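Local coordinates for protein gamma-glutamyl-gamma-aminobutyraldehyde dehydrogenase (Burkholderia cenocepacia, PDB 4LIH) that probably oxidises aldehydes such as gamma-glutamyl-gamma-aminobutyraldehyde to carboxylic acids, with NAD(P)+ as hydride acceptor, at residues 113-118 with 340-345; 387-392 with 408-413; 75-80 with 222-227; 69-74 with 195-200. All coordinates share one frame; numbering follows the deposited sequence.

Interaction 1. Residues 113-118 with 340-345; sequences ETLDAG and NPLDPS
P341 lies against the C-terminal end of helix 106-117, P341 CB and CG each 3.5 Å from G118 O. The methyl T114 CG2 comes within 4.0 Å of P341 CB and lies 3.8 Å from P341 O. The same methyl is the hub of the apolar contact, because L342 CD2 meets T114 CG2 at 3.9 Å and then touches L115 CD2 at 4.2 Å, branch end against branch end, with the two leucine side chains set at a slant to each other. In T114 the methyl stands anti to the backbone N and faces the loop, while OG1 (chi1 -73°) turns back beside its own backbone N and bonds to K119 O and T124 OG1. The threonine thus splits its apolar and polar halves between the loop and the helix end. G118, where the chain leaves the helix with phi 81°, still donates its N to T114 O, and its carbonyl oxygen faces the proline ring. On the other side the chain forms a type I turn from N340 to D343, closed by D343 N to N340 O at 3.0 Å. An Asx turn overlaps it: N340 OD1 accepts from L342 N at 2.9 Å, the donor standing above the amide carbonyl plane; this fixes the backbone of L342, and the end of its side chain reaches the helix. A second Asx turn follows, S345 N to D343 OD1, and S345 OG reaches the same oxygen from the same face. Farther out, I51 packs on P341 and L14 of helix 14-23 on L342.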
loop_
_atom_site.group_PDB
_atom_site.type_symbol
_atom_site.label_atom_id
_atom_site.label_comp_id
_atom_site.label_asym_id
_atom_site.label_seq_id
_atom_site.Cartn_x
_atom_site.Cartn_y
_atom_site.Cartn_z
ATOM N N GLU A 113 -5.918 -20.789 -32.475
ATOM C CA GLU A 113 -6.793 -19.636 -32.221
ATOM C C GLU A 113 -7.355 -19.022 -33.496
ATOM O O GLU A 113 -8.511 -18.604 -33.519
ATOM C CB GLU A 113 -6.037 -18.524 -31.440
ATOM C CG GLU A 113 -6.918 -17.478 -30.730
ATOM C CD GLU A 113 -7.409 -17.987 -29.386
ATOM O OE1 GLU A 113 -7.710 -19.181 -29.262
ATOM O OE2 GLU A 113 -7.424 -17.229 -28.427
ATOM N N THR A 114 -6.502 -18.918 -34.513
ATOM C CA THR A 114 -6.844 -18.333 -35.824
ATOM C C THR A 114 -7.810 -19.280 -36.563
ATOM O O THR A 114 -8.799 -18.829 -37.102
ATOM C CB THR A 114 -5.570 -18.080 -36.676
ATOM O OG1 THR A 114 -4.833 -16.955 -36.153
ATOM C CG2 THR A 114 -5.902 -17.842 -38.138
ATOM N N LEU A 115 -7.537 -20.589 -36.532
ATOM C CA LEU A 115 -8.487 -21.561 -37.109
ATOM C C LEU A 115 -9.849 -21.608 -36.442
ATOM O O LEU A 115 -10.869 -21.665 -37.122
ATOM C CB LEU A 115 -7.900 -22.980 -37.076
ATOM C CG LEU A 115 -6.672 -23.156 -37.952
ATOM C CD1 LEU A 115 -5.990 -24.498 -37.619
ATOM C CD2 LEU A 115 -7.028 -23.054 -39.422
ATOM N N ASP A 116 -9.839 -21.575 -35.111
ATOM C CA ASP A 116 -11.015 -21.775 -34.266
ATOM C C ASP A 116 -11.955 -20.560 -34.319
ATOM O O ASP A 116 -13.179 -20.702 -34.413
ATOM C CB ASP A 116 -10.506 -22.036 -32.822
ATOM C CG ASP A 116 -11.504 -22.778 -31.935
ATOM O OD1 ASP A 116 -12.551 -23.217 -32.468
ATOM O OD2 ASP A 116 -11.228 -22.936 -30.698
ATOM N N ALA A 117 -11.372 -19.360 -34.282
ATOM C CA ALA A 117 -12.165 -18.144 -34.028
ATOM C C ALA A 117 -12.099 -17.110 -35.150
ATOM O O ALA A 117 -12.770 -16.100 -35.050
ATOM C CB ALA A 117 -11.714 -17.520 -32.722
ATOM N N GLY A 118 -11.282 -17.368 -36.184
ATOM C CA GLY A 118 -11.206 -16.525 -37.403
ATOM C C GLY A 118 -10.358 -15.280 -37.259
ATOM O O GLY A 118 -10.403 -14.385 -38.098
ATOM N N ASN A 340 -8.266 -13.732 -45.723
ATOM C CA ASN A 340 -7.954 -15.002 -45.061
ATOM C C ASN A 340 -7.120 -14.725 -43.811
ATOM O O ASN A 340 -6.000 -14.209 -43.908
ATOM C CB ASN A 340 -7.186 -15.945 -46.010
ATOM C CG ASN A 340 -7.056 -17.371 -45.467
ATOM O OD1 ASN A 340 -7.137 -17.615 -44.270
ATOM N ND2 ASN A 340 -6.860 -18.336 -46.377
ATOM N N PRO A 341 -7.630 -15.112 -42.631
ATOM C CA PRO A 341 -6.806 -14.796 -41.462
ATOM C C PRO A 341 -5.518 -15.622 -41.347
ATOM O O PRO A 341 -4.662 -15.238 -40.572
ATOM C CB PRO A 341 -7.737 -15.053 -40.285
ATOM C CG PRO A 341 -8.750 -15.980 -40.781
ATOM C CD PRO A 341 -8.916 -15.722 -42.242
ATOM N N LEU A 342 -5.360 -16.684 -42.157
ATOM C CA LEU A 342 -4.107 -17.421 -42.232
ATOM C C LEU A 342 -2.984 -16.647 -42.924
ATOM O O LEU A 342 -1.813 -17.059 -42.843
ATOM C CB LEU A 342 -4.292 -18.780 -42.921
ATOM C CG LEU A 342 -5.079 -19.815 -42.114
ATOM C CD1 LEU A 342 -5.349 -21.061 -42.944
ATOM C CD2 LEU A 342 -4.348 -20.163 -40.822
ATOM N N ASP A 343 -3.352 -15.525 -43.567
ATOM C CA ASP A 343 -2.416 -14.655 -44.266
ATOM C C ASP A 343 -1.905 -13.574 -43.314
ATOM O O ASP A 343 -2.700 -12.766 -42.798
ATOM C CB ASP A 343 -3.132 -14.009 -45.464
ATOM C CG ASP A 343 -2.212 -13.142 -46.329
ATOM O OD1 ASP A 343 -1.194 -12.584 -45.844
ATOM O OD2 ASP A 343 -2.576 -12.994 -47.505
ATOM N N PRO A 344 -0.589 -13.537 -43.083
ATOM C CA PRO A 344 -0.037 -12.572 -42.114
ATOM C C PRO A 344 -0.192 -11.104 -42.447
ATOM O O PRO A 344 0.038 -10.290 -41.566
ATOM C CB PRO A 344 1.463 -12.929 -42.016
ATOM C CG PRO A 344 1.651 -14.179 -42.779
ATOM C CD PRO A 344 0.413 -14.513 -43.556
ATOM N N SER A 345 -0.565 -10.753 -43.677
ATOM C CA SER A 345 -0.736 -9.354 -44.027
ATOM C C SER A 345 -2.141 -8.881 -43.740
ATOM O O SER A 345 -2.420 -7.702 -43.922
ATOM C CB SER A 345 -0.449 -9.110 -45.518
ATOM O OG SER A 345 -1.383 -9.785 -46.355
#

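Interaction 2. Residues 387-392 with 408-413; sequences FYVEPT and FGPVLS
V389 and P410 meet methyl against ring: V389 CG1 lies 3.8 Å from P410 CG and only slightly farther from P410 CD, the two side chains set at an angle rather than stacked. V389 CG1 takes the hemmed-in place between its backbone N and carbonyl carbon (chi1 60°), which puts this methyl at the CG-CD edge of the pyrrolidine ring. E390 O lies 4.0 Å from the same P410 CG. Beyond the proline the side chains of T392 and V411 stand side by side on one face of the sheet, their methyls CG2 and CG1 4.4 Å apart. T392 OG1 turns back along its own strand to E390 O, 2.9 Å away and above that carbonyl plane. Between the two segments the link is a parallel bridge of T392 with V411. T392 N donates to P410 O at 3.0 Å, almost in line with the carbonyl bond, and T392 O takes L412 N at 2.9 Å, in the carbonyl plane and nearly straight (171°). V411 CA adds a CA-H...O contact to T392 O. Strands 388-395 and 411-417 precede and follow helix 401-404 in a beta-alpha-beta unit, with I364 of helix 354-370 packed on V389 and V411, and F302 on P410. A proline has no N-H to give, so P410 contributes its carbonyl to the ladder and its ring to the apolar patch, and the parallel pairing starts at that carbonyl, where an inverse gamma turn centred on P410 leads into strand 411-417.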
loop_
_atom_site.group_PDB
_atom_site.type_symbol
_atom_site.label_atom_id
_atom_site.label_comp_id
_atom_site.label_asym_id
_atom_site.label_seq_id
_atom_site.Cartn_x
_atom_site.Cartn_y
_atom_site.Cartn_z
ATOM N N PHE A 387 -17.228 -16.295 -43.068
ATOM C CA PHE A 387 -18.123 -15.208 -42.681
ATOM C C PHE A 387 -17.358 -13.901 -42.587
ATOM O O PHE A 387 -16.535 -13.753 -41.732
ATOM C CB PHE A 387 -18.765 -15.580 -41.361
ATOM C CG PHE A 387 -19.376 -16.952 -41.390
ATOM C CD1 PHE A 387 -20.519 -17.163 -42.121
ATOM C CD2 PHE A 387 -18.763 -18.022 -40.779
ATOM C CE1 PHE A 387 -21.089 -18.423 -42.203
ATOM C CE2 PHE A 387 -19.314 -19.270 -40.841
ATOM C CZ PHE A 387 -20.460 -19.489 -41.559
ATOM N N TYR A 388 -17.640 -12.982 -43.512
ATOM C CA TYR A 388 -16.824 -11.775 -43.722
ATOM C C TYR A 388 -17.718 -10.570 -44.050
ATOM O O TYR A 388 -18.689 -10.707 -44.785
ATOM C CB TYR A 388 -15.844 -11.984 -44.862
ATOM C CG TYR A 388 -14.860 -13.118 -44.671
ATOM C CD1 TYR A 388 -13.661 -12.939 -43.981
ATOM C CD2 TYR A 388 -15.131 -14.356 -45.170
ATOM C CE1 TYR A 388 -12.769 -13.977 -43.808
ATOM C CE2 TYR A 388 -14.233 -15.408 -45.024
ATOM C CZ TYR A 388 -13.078 -15.232 -44.319
ATOM O OH TYR A 388 -12.191 -16.296 -44.193
ATOM N N VAL A 389 -17.384 -9.417 -43.482
ATOM C CA VAL A 389 -18.169 -8.183 -43.651
ATOM C C VAL A 389 -17.168 -7.047 -43.661
ATOM O O VAL A 389 -16.178 -7.052 -42.910
ATOM C CB VAL A 389 -19.302 -8.059 -42.584
ATOM C CG1 VAL A 389 -18.754 -8.035 -41.176
ATOM C CG2 VAL A 389 -20.195 -6.854 -42.836
ATOM N N GLU A 390 -17.391 -6.095 -44.550
ATOM C CA GLU A 390 -16.513 -4.941 -44.669
ATOM C C GLU A 390 -16.500 -4.070 -43.401
ATOM O O GLU A 390 -17.504 -3.990 -42.693
ATOM C CB GLU A 390 -16.926 -4.062 -45.842
ATOM C CG GLU A 390 -16.802 -4.684 -47.214
ATOM C CD GLU A 390 -17.535 -3.899 -48.290
ATOM O OE1 GLU A 390 -18.583 -3.276 -48.002
ATOM O OE2 GLU A 390 -17.014 -3.870 -49.423
ATOM N N PRO A 391 -15.377 -3.364 -43.149
ATOM C CA PRO A 391 -15.428 -2.335 -42.087
ATOM C C PRO A 391 -16.372 -1.209 -42.492
ATOM O O PRO A 391 -16.255 -0.663 -43.597
ATOM C CB PRO A 391 -13.986 -1.856 -41.997
ATOM C CG PRO A 391 -13.454 -2.062 -43.380
ATOM C CD PRO A 391 -14.115 -3.306 -43.901
ATOM N N THR A 392 -17.317 -0.885 -41.604
ATOM C CA THR A 392 -18.478 -0.073 -41.958
ATOM C C THR A 392 -18.599 1.128 -41.038
ATOM O O THR A 392 -18.495 0.982 -39.826
ATOM C CB THR A 392 -19.736 -0.934 -41.857
ATOM O OG1 THR A 392 -19.637 -2.032 -42.796
ATOM C CG2 THR A 392 -20.985 -0.157 -42.137
ATOM N N PHE A 408 -21.238 -5.686 -31.706
ATOM C CA PHE A 408 -20.180 -6.688 -31.629
ATOM C C PHE A 408 -19.669 -7.063 -33.000
ATOM O O PHE A 408 -19.461 -8.229 -33.294
ATOM C CB PHE A 408 -20.646 -7.909 -30.809
ATOM C CG PHE A 408 -19.570 -8.469 -29.919
ATOM C CD1 PHE A 408 -19.107 -7.742 -28.852
ATOM C CD2 PHE A 408 -19.064 -9.740 -30.124
ATOM C CE1 PHE A 408 -18.135 -8.246 -28.004
ATOM C CE2 PHE A 408 -18.085 -10.250 -29.305
ATOM C CZ PHE A 408 -17.595 -9.495 -28.241
ATOM N N GLY A 409 -19.457 -6.054 -33.850
ATOM C CA GLY A 409 -18.962 -6.251 -35.211
ATOM C C GLY A 409 -18.378 -4.926 -35.673
ATOM O O GLY A 409 -18.396 -3.951 -34.912
ATOM N N PRO A 410 -17.845 -4.880 -36.899
ATOM C CA PRO A 410 -17.028 -3.765 -37.337
ATOM C C PRO A 410 -17.868 -2.640 -37.895
ATOM O O PRO A 410 -17.782 -2.330 -39.072
ATOM C CB PRO A 410 -16.127 -4.393 -38.406
ATOM C CG PRO A 410 -16.987 -5.421 -39.013
ATOM C CD PRO A 410 -17.859 -5.965 -37.912
ATOM N N VAL A 411 -18.721 -2.086 -37.034
ATOM C CA VAL A 411 -19.671 -1.054 -37.412
ATOM C C VAL A 411 -19.554 0.114 -36.428
ATOM O O VAL A 411 -19.914 -0.010 -35.233
ATOM C CB VAL A 411 -21.123 -1.529 -37.383
ATOM C CG1 VAL A 411 -22.035 -0.413 -37.907
ATOM C CG2 VAL A 411 -21.320 -2.792 -38.211
ATOM N N LEU A 412 -19.106 1.240 -36.963
ATOM C CA LEU A 412 -18.851 2.442 -36.228
ATOM C C LEU A 412 -19.970 3.454 -36.402
ATOM O O LEU A 412 -20.453 3.701 -37.542
ATOM C CB LEU A 412 -17.554 3.082 -36.722
ATOM C CG LEU A 412 -17.106 4.357 -35.956
ATOM C CD1 LEU A 412 -16.686 4.059 -34.519
ATOM C CD2 LEU A 412 -15.958 5.019 -36.658
ATOM N N SER A 413 -20.342 4.084 -35.284
ATOM C CA SER A 413 -21.302 5.185 -35.237
ATOM C C SER A 413 -20.532 6.481 -34.990
ATOM O O SER A 413 -19.937 6.672 -33.917
ATOM C CB SER A 413 -22.341 4.967 -34.119
ATOM O OG SER A 413 -23.237 3.925 -34.444
#

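Interaction 3. Residues 75-80 with 222-227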
loop_
_atom_site.group_PDB
_atom_site.type_symbol
_atom_site.label_atom_id
_atom_site.label_comp_id
_atom_site.label_asym_id
_atom_site.label_seq_id
_atom_site.Cartn_x
_atom_site.Cartn_y
_atom_site.Cartn_z
ATOM N N ARG A 75 -12.200 -29.605 -6.138
ATOM C CA ARG A 75 -12.514 -29.572 -4.716
ATOM C C ARG A 75 -11.500 -30.437 -3.974
ATOM O O ARG A 75 -10.936 -30.032 -2.938
ATOM C CB ARG A 75 -13.934 -30.082 -4.470
ATOM C CG ARG A 75 -14.300 -30.315 -2.998
ATOM C CD ARG A 75 -13.923 -29.102 -2.120
ATOM N NE ARG A 75 -14.659 -27.991 -2.590
ATOM C CZ ARG A 75 -14.439 -26.702 -2.354
ATOM N NH1 ARG A 75 -13.464 -26.245 -1.575
ATOM N NH2 ARG A 75 -15.239 -25.863 -2.960
ATOM N N ARG A 76 -11.251 -31.628 -4.516
ATOM C CA ARG A 76 -10.357 -32.565 -3.844
ATOM C C ARG A 76 -8.964 -31.974 -3.769
ATOM O O ARG A 76 -8.329 -31.961 -2.699
ATOM C CB ARG A 76 -10.306 -33.889 -4.597
ATOM C CG ARG A 76 -9.443 -34.945 -3.920
ATOM C CD ARG A 76 -9.039 -36.028 -4.912
ATOM N NE ARG A 76 -8.118 -35.477 -5.903
ATOM C CZ ARG A 76 -8.240 -35.591 -7.226
ATOM N NH1 ARG A 76 -9.275 -36.232 -7.781
ATOM N NH2 ARG A 76 -7.306 -35.044 -8.004
ATOM N N ALA A 77 -8.518 -31.419 -4.886
ATOM C CA ALA A 77 -7.162 -30.904 -4.954
ATOM C C ALA A 77 -6.989 -29.663 -4.075
ATOM O O ALA A 77 -5.923 -29.492 -3.496
ATOM C CB ALA A 77 -6.772 -30.576 -6.379
ATOM N N PHE A 78 -8.010 -28.804 -4.011
ATOM C CA PHE A 78 -7.906 -27.629 -3.150
ATOM C C PHE A 78 -7.850 -28.010 -1.657
ATOM O O PHE A 78 -7.002 -27.534 -0.879
ATOM C CB PHE A 78 -9.068 -26.670 -3.347
ATOM C CG PHE A 78 -8.931 -25.437 -2.527
ATOM C CD1 PHE A 78 -8.058 -24.431 -2.907
ATOM C CD2 PHE A 78 -9.647 -25.293 -1.336
ATOM C CE1 PHE A 78 -7.902 -23.318 -2.108
ATOM C CE2 PHE A 78 -9.478 -24.209 -0.547
ATOM C CZ PHE A 78 -8.640 -23.195 -0.955
ATOM N N ASP A 79 -8.787 -28.863 -1.270
ATOM C CA ASP A 79 -8.912 -29.247 0.139
ATOM C C ASP A 79 -7.685 -30.038 0.590
ATOM O O ASP A 79 -7.338 -30.005 1.784
ATOM C CB ASP A 79 -10.233 -30.009 0.403
ATOM C CG ASP A 79 -11.470 -29.126 0.254
ATOM O OD1 ASP A 79 -11.417 -27.888 0.374
ATOM O OD2 ASP A 79 -12.578 -29.661 0.021
ATOM N N ALA A 80 -7.004 -30.702 -0.348
ATOM C CA ALA A 80 -5.745 -31.443 -0.095
ATOM C C ALA A 80 -4.513 -30.553 -0.086
ATOM O O ALA A 80 -3.449 -30.971 0.359
ATOM C CB ALA A 80 -5.539 -32.556 -1.128
ATOM N N ALA A 222 -2.944 -32.490 -10.809
ATOM C CA ALA A 222 -4.199 -33.032 -11.292
ATOM C C ALA A 222 -5.339 -32.384 -10.529
ATOM O O ALA A 222 -5.324 -32.283 -9.276
ATOM C CB ALA A 222 -4.253 -34.527 -11.101
ATOM N N GLY A 223 -6.310 -31.909 -11.289
ATOM C CA GLY A 223 -7.494 -31.322 -10.710
ATOM C C GLY A 223 -7.461 -29.826 -10.456
ATOM O O GLY A 223 -8.507 -29.222 -10.235
ATOM N N VAL A 224 -6.281 -29.224 -10.503
ATOM C CA VAL A 224 -6.117 -27.795 -10.189
ATOM C C VAL A 224 -6.515 -26.896 -11.377
ATOM O O VAL A 224 -7.005 -25.742 -11.180
ATOM C CB VAL A 224 -4.692 -27.554 -9.688
ATOM C CG1 VAL A 224 -4.390 -26.047 -9.634
ATOM C CG2 VAL A 224 -4.493 -28.223 -8.327
ATOM N N PHE A 225 -6.350 -27.452 -12.594
ATOM C CA PHE A 225 -6.763 -26.778 -13.820
ATOM C C PHE A 225 -7.426 -27.786 -14.763
ATOM O O PHE A 225 -6.782 -28.712 -15.220
ATOM C CB PHE A 225 -5.618 -26.009 -14.491
ATOM C CG PHE A 225 -6.063 -25.151 -15.674
ATOM C CD1 PHE A 225 -6.998 -24.124 -15.538
ATOM C CD2 PHE A 225 -5.552 -25.404 -16.934
ATOM C CE1 PHE A 225 -7.371 -23.364 -16.648
ATOM C CE2 PHE A 225 -5.944 -24.695 -18.033
ATOM C CZ PHE A 225 -6.859 -23.653 -17.896
ATOM N N ASN A 226 -8.739 -27.633 -14.927
ATOM C CA ASN A 226 -9.596 -28.501 -15.745
ATOM C C ASN A 226 -10.302 -27.655 -16.805
ATOM O O ASN A 226 -10.699 -26.507 -16.541
ATOM C CB ASN A 226 -10.684 -29.127 -14.892
ATOM C CG ASN A 226 -10.167 -29.686 -13.584
ATOM O OD1 ASN A 226 -9.653 -30.805 -13.531
ATOM N ND2 ASN A 226 -10.220 -28.867 -12.530
ATOM N N VAL A 227 -10.491 -28.238 -17.996
ATOM C CA VAL A 227 -11.178 -27.575 -19.099
ATOM C C VAL A 227 -12.325 -28.499 -19.555
ATOM O O VAL A 227 -12.112 -29.716 -19.819
ATOM C CB VAL A 227 -10.202 -27.228 -20.264
ATOM C CG1 VAL A 227 -10.947 -26.721 -21.503
ATOM C CG2 VAL A 227 -9.163 -26.194 -19.799
#
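Apolar contact centres on A77, whose CB reaches V224 CG2 at 3.8 Å and sits 3.7 Å from A222 O. V224 CG2 lies beside its own backbone N (chi1 168°, CG1 anti to that N), which brings this branch round to the alanine methyl. G223 has the CA nearest the helix, 5.8 Å from A77 CA, and with phi 91° the chain turns there without a side chain in the way. This turn leads into strand 225-227, a member of the sheet of the Rossmann-like nucleotide-binding domain known from aldehyde dehydrogenases, while A77 belongs to helix 64-80, which packs beside that sheet. Among polar groups, the R76 guanidinium brings NH2 near A222 O, edge on and close to its plane, but at 3.6 Å this is proximity alone. The firm partner of R76 NH2 is D33, in a salt bridge. R75 heads the other way, its NE and NH2 in salt bridges with D243 and D245; its pairing with D79 one helical turn on is of doubtful geometry. On the strand side N226 ND2 donates to G223 O at 2.9 Å from well above the carbonyl plane and also to V196 O.

Interaction 4. Residues 69-74 with 195-200; sequences AAVAAA and SVVLKP
V197 carries most of the apolar contact, using its two methyls on different alanines: CG1 meets A70 CB at 3.8 Å and CG2 meets A74 CB at 4.0 Å. With CG1 anti to its backbone N (chi1 -173°) and CG2 beside that N, the fork straddles one turn of helix 64-80, one prong at each of the two alanines. V197 CG2 also lies 3.8 Å from A70 O, and V71 CG2 lies 4.4 Å from V197 CG2. S195 CB stands 3.7 Å from A74 CB. The alanine methyls let the backbones come close, the CA atoms of A74 and S195 being 5.1 Å apart. Polar contact is a single bond: S195 OG gives its proton to A74 O at 3.0 Å, the donor tilted 16° from the carbonyl plane. The serine OG lies beside its own backbone N and anti to the carbonyl carbon, which sends the hydroxyl to the helix and leaves the strand N and O for the sheet. There S195 and V197 pair with V169 of strand 157-172, and V196 with V224 and N226. The helix segment 69-74 lies along strand 195-199, nearly antiparallel at 163° with segment axes 8.1 Å apart, on one face of a Rossmann-like sheet; L238 of helix 232-240 also packs on V197 and V71. The chemistry is close, small-residue packing with one hydroxyl bond at its end: the methyls of V197 touch the helix at two points one turn apart, and S195 adds a side-chain donor to a carbonyl that F78 N also approaches within the helix.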
loop_
_atom_site.group_PDB
_atom_site.type_symbol
_atom_site.label_atom_id
_atom_site.label_comp_id
_atom_site.label_asym_id
_atom_site.label_seq_id
_atom_site.Cartn_x
_atom_site.Cartn_y
_atom_site.Cartn_z
ATOM N N ALA A 69 -17.481 -34.253 -12.395
ATOM C CA ALA A 69 -16.152 -34.832 -12.246
ATOM C C ALA A 69 -15.050 -33.748 -12.088
ATOM O O ALA A 69 -14.149 -33.882 -11.223
ATOM C CB ALA A 69 -15.834 -35.740 -13.419
ATOM N N ALA A 70 -15.157 -32.677 -12.900
ATOM C CA ALA A 70 -14.199 -31.564 -12.895
ATOM C C ALA A 70 -14.253 -30.828 -11.568
ATOM O O ALA A 70 -13.240 -30.599 -10.952
ATOM C CB ALA A 70 -14.487 -30.608 -14.037
ATOM N N VAL A 71 -15.462 -30.508 -11.102
ATOM C CA VAL A 71 -15.647 -29.825 -9.846
ATOM C C VAL A 71 -15.172 -30.635 -8.635
ATOM O O VAL A 71 -14.562 -30.080 -7.719
ATOM C CB VAL A 71 -17.118 -29.361 -9.667
ATOM C CG1 VAL A 71 -17.362 -28.905 -8.242
ATOM C CG2 VAL A 71 -17.459 -28.253 -10.660
ATOM N N ALA A 72 -15.427 -31.936 -8.653
ATOM C CA ALA A 72 -14.993 -32.847 -7.592
ATOM C C ALA A 72 -13.473 -32.925 -7.497
ATOM O O ALA A 72 -12.912 -32.876 -6.383
ATOM C CB ALA A 72 -15.583 -34.242 -7.800
ATOM N N ALA A 73 -12.823 -33.003 -8.655
ATOM C CA ALA A 73 -11.355 -33.064 -8.718
ATOM C C ALA A 73 -10.722 -31.752 -8.217
ATOM O O ALA A 73 -9.696 -31.738 -7.551
ATOM C CB ALA A 73 -10.888 -33.365 -10.145
ATOM N N ALA A 74 -11.347 -30.650 -8.593
ATOM C CA ALA A 74 -10.937 -29.321 -8.153
ATOM C C ALA A 74 -11.052 -29.161 -6.648
ATOM O O ALA A 74 -10.160 -28.590 -5.968
ATOM C CB ALA A 74 -11.798 -28.308 -8.850
ATOM N N SER A 195 -8.197 -23.884 -7.220
ATOM C CA SER A 195 -8.486 -24.818 -8.296
ATOM C C SER A 195 -9.458 -24.174 -9.266
ATOM O O SER A 195 -10.370 -23.402 -8.860
ATOM C CB SER A 195 -9.058 -26.098 -7.737
ATOM O OG SER A 195 -8.081 -26.718 -6.980
ATOM N N VAL A 196 -9.238 -24.450 -10.533
ATOM C CA VAL A 196 -10.027 -23.867 -11.617
ATOM C C VAL A 196 -10.703 -24.909 -12.525
ATOM O O VAL A 196 -10.080 -25.893 -12.967
ATOM C CB VAL A 196 -9.160 -22.916 -12.452
ATOM C CG1 VAL A 196 -9.901 -22.397 -13.704
ATOM C CG2 VAL A 196 -8.728 -21.754 -11.577
ATOM N N VAL A 197 -11.979 -24.652 -12.796
ATOM C CA VAL A 197 -12.722 -25.314 -13.862
ATOM C C VAL A 197 -13.072 -24.249 -14.906
ATOM O O VAL A 197 -13.866 -23.323 -14.668
ATOM C CB VAL A 197 -13.939 -26.037 -13.312
ATOM C CG1 VAL A 197 -14.604 -26.859 -14.412
ATOM C CG2 VAL A 197 -13.502 -26.951 -12.152
ATOM N N LEU A 198 -12.428 -24.371 -16.058
ATOM C CA LEU A 198 -12.640 -23.457 -17.162
ATOM C C LEU A 198 -13.595 -24.063 -18.220
ATOM O O LEU A 198 -13.439 -25.212 -18.624
ATOM C CB LEU A 198 -11.322 -23.122 -17.802
ATOM C CG LEU A 198 -11.255 -22.248 -19.061
ATOM C CD1 LEU A 198 -11.490 -20.830 -18.691
ATOM C CD2 LEU A 198 -9.860 -22.415 -19.661
ATOM N N LYS A 199 -14.568 -23.268 -18.635
ATOM C CA LYS A 199 -15.557 -23.644 -19.631
ATOM C C LYS A 199 -15.390 -22.664 -20.782
ATOM O O LYS A 199 -15.913 -21.543 -20.738
ATOM C CB LYS A 199 -16.964 -23.594 -19.053
ATOM C CG LYS A 199 -17.933 -24.631 -19.642
ATOM C CD LYS A 199 -18.177 -24.457 -21.138
ATOM C CE LYS A 199 -19.109 -23.303 -21.419
ATOM N NZ LYS A 199 -19.377 -23.046 -22.858
ATOM N N PRO A 200 -14.638 -23.059 -21.812
ATOM C CA PRO A 200 -14.463 -22.225 -22.997
ATOM C C PRO A 200 -15.743 -22.186 -23.852
ATOM O O PRO A 200 -16.593 -23.042 -23.676
ATOM C CB PRO A 200 -13.310 -22.924 -23.719
ATOM C CG PRO A 200 -13.484 -24.369 -23.353
ATOM C CD PRO A 200 -13.870 -24.316 -21.915
#

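How the interactions relate
Interactions 3 and 4 form one neighbourhood, centres about 7 Å apart: both use helix 64-80 and face adjacent strands, 195-199 and 225-227, of the same sheet, where V224 O and V196 N probably bond. The helix thus contacts strand 195-199 and the turn leading into 225-227. The centre of interaction 1 is about 29 Å from that of interaction 4 and about 34 Å from that of interaction 3; it touches interaction 2 through P341 and Y388, centres about 17 Å apart. Interaction 2 belongs to the other sheet and lies on the opposite side of the chain's centre from 3 and 4. Along the chain, interactions 3, 4 and 1 interleave, whereas interaction 2 comes last as a local crossing, so long-range packing ties early helices to later parts of the fold.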